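Local coordinates for cAMP factor (PDB 6JLC), which is the C-terminal part of a bacterial CAMP factor toxin, which probably forms pores in host-cell membranes and takes part in a co-haemolytic reaction, at residues Leu77-Glu80 with Ile81-Val85; Asp16-Asn19 with Ala20-Thr24; Ile117-Thr120 with Val121-Asn125; Thr64-Pro68 with Asp69-Ala73. All coordinates share one frame; numbering follows the deposited sequence.

Contact 1 (Leu77-Glu80 with Ile81-Val85); sequences LIVE and IGLTV
Thr-84 and Glu-80 meet one turn apart, and the carbonyl oxygen of Glu-80 is gripped twice. Thr-84 OG1 donates to Glu-80 O at 2.7 Å, and the backbone Thr-84 N reaches the same Glu-80 O at 2.9 Å. The two donors come from opposite faces of the carbonyl plane, the hydroxyl well above it (36°) and the amide less steeply tilted. What puts the hydroxyl there is the first torsion of Thr-84 (-57°), which sets OG1 beside its own backbone N and turns it back toward the preceding turn. A water then closes a small ring above the backbone, donating to Thr-84 OG1 and to Glu-80 OE2, each at 2.9 Å. To meet it, the glutamate chain bends at chi2 (70°) instead of running straight out, and Glu-80 OE2 also forms a salt bridge with Arg-132 of helix 121-139, so this buried carboxylate has a charged partner that probably favours its ionised form. All of this belongs to the middle of helix 68-91, where the regular i to i+4 ladder continues through Ile-81, Gly-82 and Leu-83. Next to the carboxylate, Val-79 and Leu-83 lie side by side and point the same way, with Val-79 CG1 4.1 Å from Leu-83 CD1. Leu-77 CG meets Ile-81 CD1 at 4.2 Å in the corresponding apolar step. Farther out, Leu-77 packs on Leu-124, Ile-128 and Leu-131 of helix 121-139, while Ile-78 and Ile-81 both rest on Leu-44 of helix 41-59.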
loop_
_atom_site.group_PDB
_atom_site.type_symbol
_atom_site.label_atom_id
_atom_site.label_comp_id
_atom_site.label_asym_id
_atom_site.label_seq_id
_atom_site.Cartn_x
_atom_site.Cartn_y
_atom_site.Cartn_z
ATOM N N LEU A 77 15.074 -1.284 -9.230
ATOM C CA LEU A 77 13.806 -2.003 -9.354
ATOM C C LEU A 77 13.025 -2.002 -8.036
ATOM O O LEU A 77 11.800 -1.820 -8.032
ATOM C CB LEU A 77 14.049 -3.431 -9.851
ATOM C CG LEU A 77 12.807 -4.317 -10.074
ATOM C CD1 LEU A 77 11.758 -3.650 -10.970
ATOM C CD2 LEU A 77 13.247 -5.644 -10.706
ATOM N N ILE A 78 13.709 -2.193 -6.903
ATOM C CA ILE A 78 13.005 -2.099 -5.626
ATOM C C ILE A 78 12.394 -0.715 -5.456
ATOM O O ILE A 78 11.236 -0.582 -5.037
ATOM C CB ILE A 78 13.943 -2.470 -4.461
ATOM C CG1 ILE A 78 14.249 -3.971 -4.545
ATOM C CG2 ILE A 78 13.279 -2.157 -3.124
ATOM C CD1 ILE A 78 15.012 -4.536 -3.383
ATOM N N VAL A 79 13.138 0.339 -5.816
ATOM C CA VAL A 79 12.594 1.691 -5.710
ATOM C C VAL A 79 11.365 1.833 -6.593
ATOM O O VAL A 79 10.351 2.414 -6.191
ATOM C CB VAL A 79 13.679 2.728 -6.061
ATOM C CG1 VAL A 79 13.071 4.108 -6.292
ATOM C CG2 VAL A 79 14.742 2.748 -4.960
ATOM N N GLU A 80 11.431 1.272 -7.804
ATOM C CA GLU A 80 10.318 1.370 -8.740
ATOM C C GLU A 80 9.098 0.621 -8.233
ATOM O O GLU A 80 7.963 1.068 -8.443
ATOM C CB GLU A 80 10.728 0.814 -10.104
ATOM C CG GLU A 80 9.784 1.248 -11.228
ATOM C CD GLU A 80 9.927 2.732 -11.525
ATOM O OE1 GLU A 80 11.042 3.258 -11.324
ATOM O OE2 GLU A 80 8.943 3.364 -11.968
ATOM N N ILE A 81 9.308 -0.546 -7.621
ATOM C CA ILE A 81 8.185 -1.273 -7.040
ATOM C C ILE A 81 7.511 -0.414 -5.980
ATOM O O ILE A 81 6.279 -0.293 -5.937
ATOM C CB ILE A 81 8.657 -2.615 -6.458
ATOM C CG1 ILE A 81 9.118 -3.566 -7.581
ATOM C CG2 ILE A 81 7.535 -3.260 -5.652
ATOM C CD1 ILE A 81 9.891 -4.739 -7.058
ATOM N N GLY A 82 8.309 0.210 -5.112
ATOM C CA GLY A 82 7.743 1.125 -4.127
ATOM C C GLY A 82 6.944 2.253 -4.763
ATOM O O GLY A 82 5.811 2.531 -4.362
ATOM N N LEU A 83 7.533 2.913 -5.767
ATOM C CA LEU A 83 6.833 4.018 -6.420
ATOM C C LEU A 83 5.531 3.551 -7.048
ATOM O O LEU A 83 4.518 4.265 -7.000
ATOM C CB LEU A 83 7.713 4.657 -7.494
ATOM C CG LEU A 83 9.006 5.330 -7.070
ATOM C CD1 LEU A 83 9.829 5.701 -8.312
ATOM C CD2 LEU A 83 8.691 6.562 -6.212
ATOM N N THR A 84 5.548 2.370 -7.670
ATOM C CA THR A 84 4.381 1.899 -8.408
ATOM C C THR A 84 3.222 1.598 -7.463
ATOM O O THR A 84 2.068 1.969 -7.728
ATOM C CB THR A 84 4.756 0.654 -9.231
ATOM O OG1 THR A 84 5.844 0.974 -10.117
ATOM C CG2 THR A 84 3.566 0.194 -10.062
ATOM N N VAL A 85 3.508 0.879 -6.378
ATOM C CA VAL A 85 2.470 0.513 -5.425
ATOM C C VAL A 85 1.924 1.763 -4.743
ATOM O O VAL A 85 0.719 1.875 -4.497
ATOM C CB VAL A 85 3.030 -0.504 -4.412
ATOM C CG1 VAL A 85 2.051 -0.740 -3.268
ATOM C CG2 VAL A 85 3.356 -1.840 -5.110
HETATM O O HOH W 1 6.224 2.637 -12.419
#

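Contact 2 (Asp16-Asn19 with Ala20-Thr24); sequences DDIN and AAVET
Ile-18 and Val-22 make the bundle-facing side of this helical turn, one methyl branch lying against another: Ile-18 CG2 is 4.3 Å from Val-22 CG2. The same valine methyl also sits over the backbone, with Val-22 CG2 3.3 Å from Ile-18 O. It gets there because the first torsion of Val-22 (172°) sends CG1 away from the backbone N and leaves CG2 beside that N, next to the preceding turn. The carbonyl it covers is already taken by Val-22 N, which donates to Ile-18 O at 2.9 Å nearly along the C=O axis. Ala-21, buried like Ile-18, has its CB 3.5 Å from Ile-18 O. This is an amphipathic turn in the middle of helix 8-31, and other helices close its inner side: Ile-18 rests on Leu-51, Thr-52 and Leu-55 of helix 41-59, the partly exposed Val-22 touches Ala-48 of the same helix, and Asp-17 lies against Val-79 of helix 68-91. The solvent side is more sparsely packed, and there it is the stem of the exposed Glu-23 that lies close over the preceding turn, Glu-23 CG coming to 3.1 Å from Asn-19 O. The rest of that chain runs on extended, and its carboxylate makes no polar bond to Asn-19. Between these two residues the backbone does the holding, Glu-23 N donating to Asn-19 O at 2.9 Å. Ala-20 brings just a methyl to the exposed surface, and Asp-16 takes its side-chain bond backward along the helix, from Gln-12 NE2 to OD1.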
loop_
_atom_site.group_PDB
_atom_site.type_symbol
_atom_site.label_atom_id
_atom_site.label_comp_id
_atom_site.label_asym_id
_atom_site.label_seq_id
_atom_site.Cartn_x
_atom_site.Cartn_y
_atom_site.Cartn_z
ATOM N N ASP A 16 19.797 3.929 1.543
ATOM C CA ASP A 16 18.750 4.827 2.017
ATOM C C ASP A 16 17.521 4.759 1.117
ATOM O O ASP A 16 16.384 4.776 1.610
ATOM C CB ASP A 16 19.259 6.270 2.083
ATOM C CG ASP A 16 20.398 6.461 3.083
ATOM O OD1 ASP A 16 20.623 5.571 3.932
ATOM O OD2 ASP A 16 21.077 7.509 3.005
ATOM N N ASP A 17 17.732 4.717 -0.207
ATOM C CA ASP A 17 16.605 4.668 -1.141
ATOM C C ASP A 17 15.830 3.373 -0.993
ATOM O O ASP A 17 14.592 3.366 -1.070
ATOM C CB ASP A 17 17.086 4.807 -2.589
ATOM C CG ASP A 17 17.694 6.170 -2.876
ATOM O OD1 ASP A 17 17.472 7.103 -2.073
ATOM O OD2 ASP A 17 18.397 6.291 -3.901
ATOM N N ILE A 18 16.542 2.266 -0.796
ATOM C CA ILE A 18 15.876 0.983 -0.603
ATOM C C ILE A 18 15.059 1.003 0.682
ATOM O O ILE A 18 13.886 0.612 0.702
ATOM C CB ILE A 18 16.908 -0.156 -0.596
ATOM C CG1 ILE A 18 17.535 -0.304 -1.987
ATOM C CG2 ILE A 18 16.251 -1.450 -0.148
ATOM C CD1 ILE A 18 18.841 -1.052 -1.973
ATOM N N ASN A 19 15.658 1.482 1.774
ATOM C CA ASN A 19 14.937 1.486 3.047
ATOM C C ASN A 19 13.701 2.382 2.991
ATOM O O ASN A 19 12.646 2.031 3.537
ATOM C CB ASN A 19 15.873 1.904 4.179
ATOM C CG ASN A 19 16.895 0.828 4.506
ATOM O OD1 ASN A 19 16.638 -0.362 4.314
ATOM N ND2 ASN A 19 18.055 1.239 5.002
ATOM N N ALA A 20 13.798 3.524 2.306
ATOM C CA ALA A 20 12.622 4.372 2.124
ATOM C C ALA A 20 11.537 3.662 1.316
ATOM O O ALA A 20 10.347 3.782 1.629
ATOM C CB ALA A 20 13.013 5.688 1.455
ATOM N N ALA A 21 11.923 2.933 0.260
ATOM C CA ALA A 21 10.937 2.172 -0.501
ATOM C C ALA A 21 10.275 1.119 0.373
ATOM O O ALA A 21 9.055 0.930 0.321
ATOM C CB ALA A 21 11.594 1.510 -1.716
ATOM N N VAL A 22 11.064 0.430 1.197
ATOM C CA VAL A 22 10.503 -0.633 2.024
ATOM C C VAL A 22 9.544 -0.058 3.067
ATOM O O VAL A 22 8.498 -0.650 3.353
ATOM C CB VAL A 22 11.632 -1.465 2.659
ATOM C CG1 VAL A 22 11.071 -2.454 3.685
ATOM C CG2 VAL A 22 12.400 -2.229 1.559
ATOM N N GLU A 23 9.849 1.114 3.622
ATOM C CA GLU A 23 8.923 1.669 4.609
ATOM C C GLU A 23 7.605 2.078 3.960
ATOM O O GLU A 23 6.535 1.860 4.537
ATOM C CB GLU A 23 9.563 2.825 5.384
ATOM C CG GLU A 23 10.886 2.397 6.015
ATOM C CD GLU A 23 11.695 3.540 6.620
ATOM O OE1 GLU A 23 11.205 4.692 6.609
ATOM O OE2 GLU A 23 12.831 3.279 7.096
ATOM N N THR A 24 7.669 2.633 2.746
ATOM C CA THR A 24 6.440 2.951 2.027
ATOM C C THR A 24 5.609 1.695 1.800
ATOM O O THR A 24 4.391 1.685 2.023
ATOM C CB THR A 24 6.769 3.630 0.694
ATOM O OG1 THR A 24 7.398 4.890 0.942
ATOM C CG2 THR A 24 5.500 3.854 -0.113
#

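Contact 3 (Ile117-Thr120 with Val121-Asn125); sequences IGAT and VYQLN
Thr-120 and Gln-123 are brought together by two first torsions of opposite sign. In Thr-120 chi1 is 67°, which tucks OG1 between its own backbone N and carbonyl carbon, over the open first turn of the helix. In Gln-123 chi1 is -68°, setting CG beside the backbone N, and from there the chain runs extended back toward the loop. The outcome is a capping box. Gln-123 N donates to Thr-120 OG1 at 3.1 Å, and Thr-120 N donates in return to Gln-123 OE1 at 3.0 Å, from a position tilted 34° out of the amide plane. The two side chains cross at a slant in doing so, and they are close: Gln-123 CG lies 3.2 Å from Thr-120 OG1. A third bond, from Leu-124 N to Thr-120 O at 2.9 Å, opens the regular ladder of helix 121-139. Beneath the polar box, the methyl of Ala-119 meets Leu-124, with Ala-119 CB 3.9 Å from Leu-124 CD2, so an apolar contact between the loop and the first turn accompanies the cap. Both residues also touch Arg-74 of helix 68-91, and Leu-124 reaches Leu-70 there, while Arg-113 of helix 97-114 touches Gln-123 and Leu-124. Chemically, the box supplies an acceptor for an amide of the first turn, which has no preceding turn to bond to, and at the same time ties down the loop's last N-H; this marks where the connection from helix 97-114 stops and helix 121-139 begins.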
loop_
_atom_site.group_PDB
_atom_site.type_symbol
_atom_site.label_atom_id
_atom_site.label_comp_id
_atom_site.label_asym_id
_atom_site.label_seq_id
_atom_site.Cartn_x
_atom_site.Cartn_y
_atom_site.Cartn_z
ATOM N N ILE A 117 18.211 -15.340 -8.306
ATOM C CA ILE A 117 19.669 -15.375 -8.357
ATOM C C ILE A 117 20.213 -15.398 -9.783
ATOM O O ILE A 117 21.403 -15.137 -9.984
ATOM C CB ILE A 117 20.219 -16.567 -7.548
ATOM C CG1 ILE A 117 19.548 -17.865 -8.016
ATOM C CG2 ILE A 117 20.022 -16.306 -6.051
ATOM C CD1 ILE A 117 20.484 -19.007 -8.164
ATOM N N GLY A 118 19.374 -15.664 -10.785
ATOM C CA GLY A 118 19.802 -15.595 -12.172
ATOM C C GLY A 118 19.463 -14.306 -12.905
ATOM O O GLY A 118 19.717 -14.209 -14.108
ATOM N N ALA A 119 18.879 -13.318 -12.226
ATOM C CA ALA A 119 18.444 -12.093 -12.894
ATOM C C ALA A 119 19.616 -11.377 -13.557
ATOM O O ALA A 119 20.717 -11.304 -12.996
ATOM C CB ALA A 119 17.771 -11.147 -11.884
ATOM N N THR A 120 19.374 -10.842 -14.754
ATOM C CA THR A 120 20.345 -10.029 -15.475
ATOM C C THR A 120 19.973 -8.553 -15.395
ATOM O O THR A 120 18.843 -8.191 -15.055
ATOM C CB THR A 120 20.433 -10.438 -16.944
ATOM O OG1 THR A 120 19.199 -10.122 -17.607
ATOM C CG2 THR A 120 20.736 -11.928 -17.082
ATOM N N VAL A 121 20.954 -7.698 -15.721
ATOM C CA VAL A 121 20.686 -6.264 -15.823
ATOM C C VAL A 121 19.555 -5.996 -16.804
ATOM O O VAL A 121 18.661 -5.187 -16.534
ATOM C CB VAL A 121 21.967 -5.506 -16.223
ATOM C CG1 VAL A 121 21.648 -4.053 -16.541
ATOM C CG2 VAL A 121 22.977 -5.578 -15.085
ATOM N N TYR A 122 19.585 -6.652 -17.969
ATOM C CA TYR A 122 18.529 -6.445 -18.959
ATOM C C TYR A 122 17.160 -6.783 -18.380
ATOM O O TYR A 122 16.192 -6.037 -18.579
ATOM C CB TYR A 122 18.799 -7.292 -20.212
ATOM C CG TYR A 122 20.023 -6.883 -21.005
ATOM C CD1 TYR A 122 20.554 -5.608 -20.893
ATOM C CD2 TYR A 122 20.636 -7.773 -21.888
ATOM C CE1 TYR A 122 21.664 -5.224 -21.621
ATOM C CE2 TYR A 122 21.748 -7.397 -22.624
ATOM C CZ TYR A 122 22.254 -6.117 -22.486
ATOM O OH TYR A 122 23.359 -5.723 -23.206
ATOM N N GLN A 123 17.060 -7.906 -17.661
ATOM C CA GLN A 123 15.769 -8.345 -17.147
ATOM C C GLN A 123 15.263 -7.402 -16.071
ATOM O O GLN A 123 14.074 -7.059 -16.038
ATOM C CB GLN A 123 15.880 -9.760 -16.586
ATOM C CG GLN A 123 16.123 -10.807 -17.653
ATOM C CD GLN A 123 16.463 -12.154 -17.060
ATOM O OE1 GLN A 123 17.004 -12.248 -15.951
ATOM N NE2 GLN A 123 16.157 -13.218 -17.810
ATOM N N LEU A 124 16.155 -6.986 -15.170
ATOM C CA LEU A 124 15.760 -6.064 -14.116
ATOM C C LEU A 124 15.333 -4.724 -14.697
ATOM O O LEU A 124 14.342 -4.126 -14.250
ATOM C CB LEU A 124 16.917 -5.891 -13.127
ATOM C CG LEU A 124 17.358 -7.174 -12.417
ATOM C CD1 LEU A 124 18.724 -6.983 -11.792
ATOM C CD2 LEU A 124 16.349 -7.604 -11.349
ATOM N N ASN A 125 16.082 -4.217 -15.683
ATOM C CA ASN A 125 15.694 -2.971 -16.330
ATOM C C ASN A 125 14.377 -3.135 -17.082
ATOM O O ASN A 125 13.547 -2.217 -17.105
ATOM C CB ASN A 125 16.796 -2.502 -17.288
ATOM C CG ASN A 125 17.993 -1.930 -16.553
ATOM O OD1 ASN A 125 17.885 -1.534 -15.394
ATOM N ND2 ASN A 125 19.130 -1.866 -17.227
#

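Contact 4 (Thr64-Pro68 with Asp69-Ala73); sequences TLANP and DLIMA
Ala-66 is the first residue of the loop to touch the helix that follows, its methyl lying loosely against Ile-71, with Ala-66 CB 4.4 Å from Ile-71 CG1. Its N-H points back along the loop, giving a weak bond to Thr-64 OG1. Next comes Asn-67, the N-cap of helix 68-91. Its CG stands opposite the backbone N (chi1 -177°), which swings the amide over the first turn, where Asn-67 OD1 accepts from Leu-70 N at 3.1 Å. That donor lies well above the plane of the side-chain amide, 49° out of it. A second approach, Asp-69 N to the same Asn-67 OD1 at 2.9 Å, is badly bent and counts as weak. The side chains of Asn-67 and Leu-70 cross at about a right angle, while the asparagine backbone adds a regular bond, Ile-71 N to Asn-67 O at 3.0 Å. Pro-68 starts the helix itself; lacking an N-H, it leaves no donor to satisfy at this position, and its carbonyl accepts from Met-72 N, with Pro-68 O and Met-72 N 3.0 Å apart. From this surface-lying start the helix runs between two neighbours: Ile-71 packs on Leu-51, Ser-54 and Leu-55 of helix 41-59, and on helix 121-139 Leu-70 meets Val-121 while Ala-73 touches Leu-124.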
loop_
_atom_site.group_PDB
_atom_site.type_symbol
_atom_site.label_atom_id
_atom_site.label_comp_id
_atom_site.label_asym_id
_atom_site.label_seq_id
_atom_site.Cartn_x
_atom_site.Cartn_y
_atom_site.Cartn_z
ATOM N N THR A 64 33.695 -6.184 -2.054
ATOM C CA THR A 64 32.944 -7.337 -2.519
ATOM C C THR A 64 33.029 -7.405 -4.037
ATOM O O THR A 64 33.029 -6.371 -4.714
ATOM C CB THR A 64 31.477 -7.261 -2.071
ATOM O OG1 THR A 64 30.761 -8.384 -2.593
ATOM C CG2 THR A 64 30.797 -5.971 -2.558
ATOM N N LEU A 65 33.117 -8.618 -4.574
ATOM C CA LEU A 65 33.194 -8.789 -6.017
ATOM C C LEU A 65 31.821 -8.867 -6.678
ATOM O O LEU A 65 31.739 -9.185 -7.868
ATOM C CB LEU A 65 34.031 -10.027 -6.356
ATOM C CG LEU A 65 35.529 -9.896 -6.044
ATOM C CD1 LEU A 65 36.321 -11.004 -6.721
ATOM C CD2 LEU A 65 36.078 -8.520 -6.431
ATOM N N ALA A 66 30.752 -8.563 -5.945
ATOM C CA ALA A 66 29.418 -8.546 -6.532
ATOM C C ALA A 66 29.310 -7.444 -7.586
ATOM O O ALA A 66 29.742 -6.307 -7.368
ATOM C CB ALA A 66 28.361 -8.354 -5.439
ATOM N N ASN A 67 28.726 -7.797 -8.736
ATOM C CA ASN A 67 28.640 -6.924 -9.908
ATOM C C ASN A 67 27.905 -5.617 -9.595
ATOM O O ASN A 67 26.729 -5.662 -9.198
ATOM C CB ASN A 67 27.930 -7.699 -11.034
ATOM C CG ASN A 67 27.848 -6.925 -12.347
ATOM O OD1 ASN A 67 27.487 -5.748 -12.385
ATOM N ND2 ASN A 67 28.159 -7.608 -13.442
ATOM N N PRO A 68 28.531 -4.445 -9.798
ATOM C CA PRO A 68 27.862 -3.179 -9.428
ATOM C C PRO A 68 26.680 -2.814 -10.312
ATOM O O PRO A 68 25.696 -2.245 -9.815
ATOM C CB PRO A 68 28.986 -2.143 -9.560
ATOM C CG PRO A 68 29.868 -2.697 -10.632
ATOM C CD PRO A 68 29.833 -4.207 -10.450
ATOM N N ASP A 69 26.757 -3.072 -11.622
ATOM C CA ASP A 69 25.628 -2.735 -12.482
ATOM C C ASP A 69 24.404 -3.552 -12.093
ATOM O O ASP A 69 23.268 -3.065 -12.168
ATOM C CB ASP A 69 25.988 -2.964 -13.949
ATOM C CG ASP A 69 27.017 -1.980 -14.454
ATOM O OD1 ASP A 69 26.627 -0.861 -14.846
ATOM O OD2 ASP A 69 28.216 -2.327 -14.446
ATOM N N LEU A 70 24.629 -4.788 -11.648
ATOM C CA LEU A 70 23.546 -5.652 -11.197
ATOM C C LEU A 70 22.969 -5.169 -9.871
ATOM O O LEU A 70 21.746 -5.116 -9.699
ATOM C CB LEU A 70 24.062 -7.084 -11.076
ATOM C CG LEU A 70 23.078 -8.240 -11.076
ATOM C CD1 LEU A 70 22.182 -8.210 -12.315
ATOM C CD2 LEU A 70 23.875 -9.533 -11.022
ATOM N N ILE A 71 23.835 -4.819 -8.911
ATOM C CA ILE A 71 23.341 -4.356 -7.615
ATOM C C ILE A 71 22.512 -3.087 -7.785
ATOM O O ILE A 71 21.483 -2.904 -7.119
ATOM C CB ILE A 71 24.514 -4.152 -6.631
ATOM C CG1 ILE A 71 25.150 -5.497 -6.240
ATOM C CG2 ILE A 71 24.052 -3.457 -5.363
ATOM C CD1 ILE A 71 24.355 -6.306 -5.188
ATOM N N MET A 72 22.934 -2.193 -8.681
ATOM C CA MET A 72 22.203 -0.945 -8.866
ATOM C C MET A 72 20.913 -1.166 -9.651
ATOM O O MET A 72 19.921 -0.465 -9.420
ATOM C CB MET A 72 23.086 0.098 -9.562
ATOM C CG MET A 72 24.159 0.704 -8.676
ATOM S SD MET A 72 23.523 1.257 -7.070
ATOM C CE MET A 72 22.290 2.458 -7.565
ATOM N N ALA A 73 20.908 -2.113 -10.595
ATOM C CA ALA A 73 19.658 -2.454 -11.272
ATOM C C ALA A 73 18.644 -3.034 -10.285
ATOM O O ALA A 73 17.457 -2.683 -10.330
ATOM C CB ALA A 73 19.928 -3.428 -12.430
#

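Contact 1 is the buried one; contact 2 is half turned to solvent, and of the two helix starts contact 3 is partly buried and contact 4 lies at the surface. Contacts 1 and 4 share helix 68-91, mid-helix and N-terminus, about 19 Å apart between centres. Contacts 1 and 2, both mid-helix, pack helix 68-91 on helix 8-31, Ile-78 against Ile-18. Both caps use a side-chain oxygen, but contact 3 has the reciprocal threonine-glutamine box, whereas contact 4 relies on asparagine alone. Leu-70 CD1 links them, 3.5 Å from Ala-119 O, and leucine packing connects contacts 1 and 3. Contact 1 buries a carboxylate paired with an arginine; contact 2 has solvent-facing carboxylates.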